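Local coordinates for protein N-glycosylase/DNA lyase (Methanocaldococcus jannaschii, PDB 3FHF) that is an archaeal N-glycosylase/DNA lyase of the helix-hairpin-helix superfamily, built almost wholly of helices and loops, at residues A[42-47]-A[143-148]. Sequence-based numbering, arbitrary orientation.
Sequences EEWFKE and RNVGYD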
loop_
_atom_site.group_PDB
_atom_site.type_symbol
_atom_site.label_atom_id
_atom_site.label_comp_id
_atom_site.label_asym_id
_atom_site.label_seq_id
_atom_site.Cartn_x
_atom_site.Cartn_y
_atom_site.Cartn_z
ATOM N N GLU A 42 15.306 -10.054 4.332
ATOM C CA GLU A 42 15.718 -8.748 4.827
ATOM C C GLU A 42 15.103 -7.628 3.993
ATOM O O GLU A 42 14.627 -6.633 4.535
ATOM C CB GLU A 42 17.245 -8.634 4.812
ATOM C CG GLU A 42 17.961 -9.745 5.573
ATOM C CD GLU A 42 17.739 -11.111 4.951
ATOM O OE1 GLU A 42 18.007 -11.260 3.743
ATOM O OE2 GLU A 42 17.297 -12.037 5.661
ATOM N N GLU A 43 15.116 -7.802 2.674
ATOM C CA GLU A 43 14.558 -6.814 1.756
ATOM C C GLU A 43 13.060 -6.655 1.981
ATOM O O GLU A 43 12.531 -5.546 1.942
ATOM C CB GLU A 43 14.823 -7.231 0.305
ATOM C CG GLU A 43 16.285 -7.139 -0.103
ATOM C CD GLU A 43 16.777 -5.707 -0.148
ATOM O OE1 GLU A 43 16.328 -4.947 -1.035
ATOM O OE2 GLU A 43 17.607 -5.333 0.710
ATOM N N TRP A 44 12.377 -7.770 2.204
ATOM C CA TRP A 44 10.943 -7.740 2.452
ATOM C C TRP A 44 10.637 -7.032 3.774
ATOM O O TRP A 44 9.678 -6.260 3.862
ATOM C CB TRP A 44 10.374 -9.160 2.483
ATOM C CG TRP A 44 10.163 -9.785 1.136
ATOM C CD1 TRP A 44 11.077 -9.902 0.126
ATOM C CD2 TRP A 44 8.975 -10.427 0.675
ATOM N NE1 TRP A 44 10.529 -10.585 -0.933
ATOM C CE2 TRP A 44 9.240 -10.918 -0.622
ATOM C CE3 TRP A 44 7.707 -10.640 1.234
ATOM C CZ2 TRP A 44 8.285 -11.611 -1.371
ATOM C CZ3 TRP A 44 6.757 -11.330 0.488
ATOM C CH2 TRP A 44 7.055 -11.808 -0.804
ATOM N N PHE A 45 11.449 -7.284 4.801
ATOM C CA PHE A 45 11.219 -6.644 6.097
ATOM C C PHE A 45 11.351 -5.124 5.997
ATOM O O PHE A 45 10.652 -4.382 6.701
ATOM C CB PHE A 45 12.197 -7.156 7.160
ATOM C CG PHE A 45 11.867 -6.679 8.551
ATOM C CD1 PHE A 45 10.750 -7.170 9.216
ATOM C CD2 PHE A 45 12.626 -5.690 9.164
ATOM C CE1 PHE A 45 10.387 -6.680 10.473
ATOM C CE2 PHE A 45 12.273 -5.188 10.423
ATOM C CZ PHE A 45 11.151 -5.685 11.077
ATOM N N LYS A 46 12.265 -4.658 5.144
ATOM C CA LYS A 46 12.451 -3.224 4.955
ATOM C C LYS A 46 11.204 -2.611 4.325
ATOM O O LYS A 46 10.850 -1.473 4.628
ATOM C CB LYS A 46 13.651 -2.927 4.045
ATOM C CG LYS A 46 14.994 -2.781 4.747
ATOM C CD LYS A 46 15.540 -4.111 5.213
ATOM C CE LYS A 46 17.034 -4.017 5.487
ATOM N NZ LYS A 46 17.630 -5.337 5.825
ATOM N N GLU A 47 10.554 -3.350 3.430
ATOM C CA GLU A 47 9.341 -2.841 2.791
ATOM C C GLU A 47 8.196 -2.818 3.788
ATOM O O GLU A 47 7.313 -1.963 3.713
ATOM C CB GLU A 47 8.945 -3.695 1.589
ATOM C CG GLU A 47 9.796 -3.446 0.374
ATOM C CD GLU A 47 9.756 -1.996 -0.080
ATOM O OE1 GLU A 47 8.673 -1.512 -0.471
ATOM O OE2 GLU A 47 10.815 -1.343 -0.044
ATOM N N ARG A 143 1.066 -5.449 -1.890
ATOM C CA ARG A 143 1.123 -4.899 -3.247
ATOM C C ARG A 143 2.594 -4.591 -3.578
ATOM O O ARG A 143 3.105 -4.957 -4.647
ATOM C CB ARG A 143 0.297 -3.603 -3.331
ATOM C CG ARG A 143 -0.046 -3.104 -4.763
ATOM C CD ARG A 143 1.167 -2.505 -5.482
ATOM N NE ARG A 143 1.679 -1.323 -4.790
ATOM C CZ ARG A 143 1.134 -0.112 -4.872
ATOM N NH1 ARG A 143 0.061 0.084 -5.625
ATOM N NH2 ARG A 143 1.653 0.901 -4.191
ATOM N N ASN A 144 3.277 -3.931 -2.647
ATOM C CA ASN A 144 4.662 -3.547 -2.865
ATOM C C ASN A 144 5.668 -4.697 -2.997
ATOM O O ASN A 144 6.783 -4.491 -3.484
ATOM C CB ASN A 144 5.088 -2.536 -1.788
ATOM C CG ASN A 144 4.526 -1.143 -2.061
ATOM O OD1 ASN A 144 3.616 -0.988 -2.866
ATOM N ND2 ASN A 144 5.068 -0.136 -1.396
ATOM N N VAL A 145 5.279 -5.903 -2.591
ATOM C CA VAL A 145 6.170 -7.041 -2.738
ATOM C C VAL A 145 5.676 -7.997 -3.813
ATOM O O VAL A 145 6.092 -9.149 -3.864
ATOM C CB VAL A 145 6.397 -7.801 -1.396
ATOM C CG1 VAL A 145 7.042 -6.854 -0.383
ATOM C CG2 VAL A 145 5.093 -8.379 -0.869
ATOM N N GLY A 146 4.763 -7.521 -4.660
ATOM C CA GLY A 146 4.307 -8.348 -5.764
ATOM C C GLY A 146 2.919 -8.944 -5.882
ATOM O O GLY A 146 2.661 -9.645 -6.862
ATOM N N TYR A 147 2.021 -8.702 -4.933
ATOM C CA TYR A 147 0.692 -9.288 -5.053
ATOM C C TYR A 147 -0.243 -8.325 -5.777
ATOM O O TYR A 147 -0.179 -7.116 -5.582
ATOM C CB TYR A 147 0.182 -9.700 -3.669
ATOM C CG TYR A 147 1.023 -10.822 -3.089
ATOM C CD1 TYR A 147 0.829 -12.152 -3.488
ATOM C CD2 TYR A 147 2.066 -10.549 -2.205
ATOM C CE1 TYR A 147 1.662 -13.183 -3.021
ATOM C CE2 TYR A 147 2.902 -11.566 -1.731
ATOM C CZ TYR A 147 2.695 -12.877 -2.145
ATOM O OH TYR A 147 3.534 -13.864 -1.686
ATOM N N ASP A 148 -1.108 -8.866 -6.626
ATOM C CA ASP A 148 -1.973 -8.022 -7.442
ATOM C C ASP A 148 -3.442 -7.873 -7.120
ATOM O O ASP A 148 -4.102 -7.038 -7.731
ATOM C CB ASP A 148 -1.885 -8.468 -8.900
ATOM C CG ASP A 148 -0.478 -8.410 -9.447
ATOM O OD1 ASP A 148 0.165 -7.336 -9.360
ATOM O OD2 ASP A 148 -0.023 -9.443 -9.979
HETATM O O HOH W 1 8.298 -2.138 -3.318
#
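V145, seated just past the last turn of helix 135-144, lies over one face of the W44 indole from helix 41-54, a worked example of how a helix end can be packed against the flank of another helix. Followed outward, each side-chain carbon of the valine takes part. Its CB stands 3.9 Å from the centroid of the W44 six-membered ring and only 6° off the ring normal, the geometry of a CH-pi contact. CG1, set beside the backbone N and anti to the carbonyl carbon (chi1 -61°), turns toward helix 41-54, where it meets E47 CB at 4.2 Å. The other branch, CG2, lies over the same indole face as CB, 3.6 Å from W44 CZ3. At the ring's edge, near its plane, the Y147 OH lies 4.2 Å from W44 CH2. W44 NE1 hydrogen-bonds to the backbone O of F36, whose ring also packs edge-to-face with the indole, while helix 109-115 also packs against it.

Beside this apolar patch the two segments are joined through a water. It donates to E47 OE1 at 2.9 Å and to N144 O at 2.8 Å, while Q66 and K214 hold E47 OE2. R143 grips N144 OD1 side-on with NE and NH2, fixing the amide, and N144 ND2 reaches the C-terminal carboxylate of K214. Behind V145 the chain turns through G146, at positive phi, and Y147 N returns to L142 O: a Schellman motif that closes helix 135-144 within this all-helical glycosylase fold.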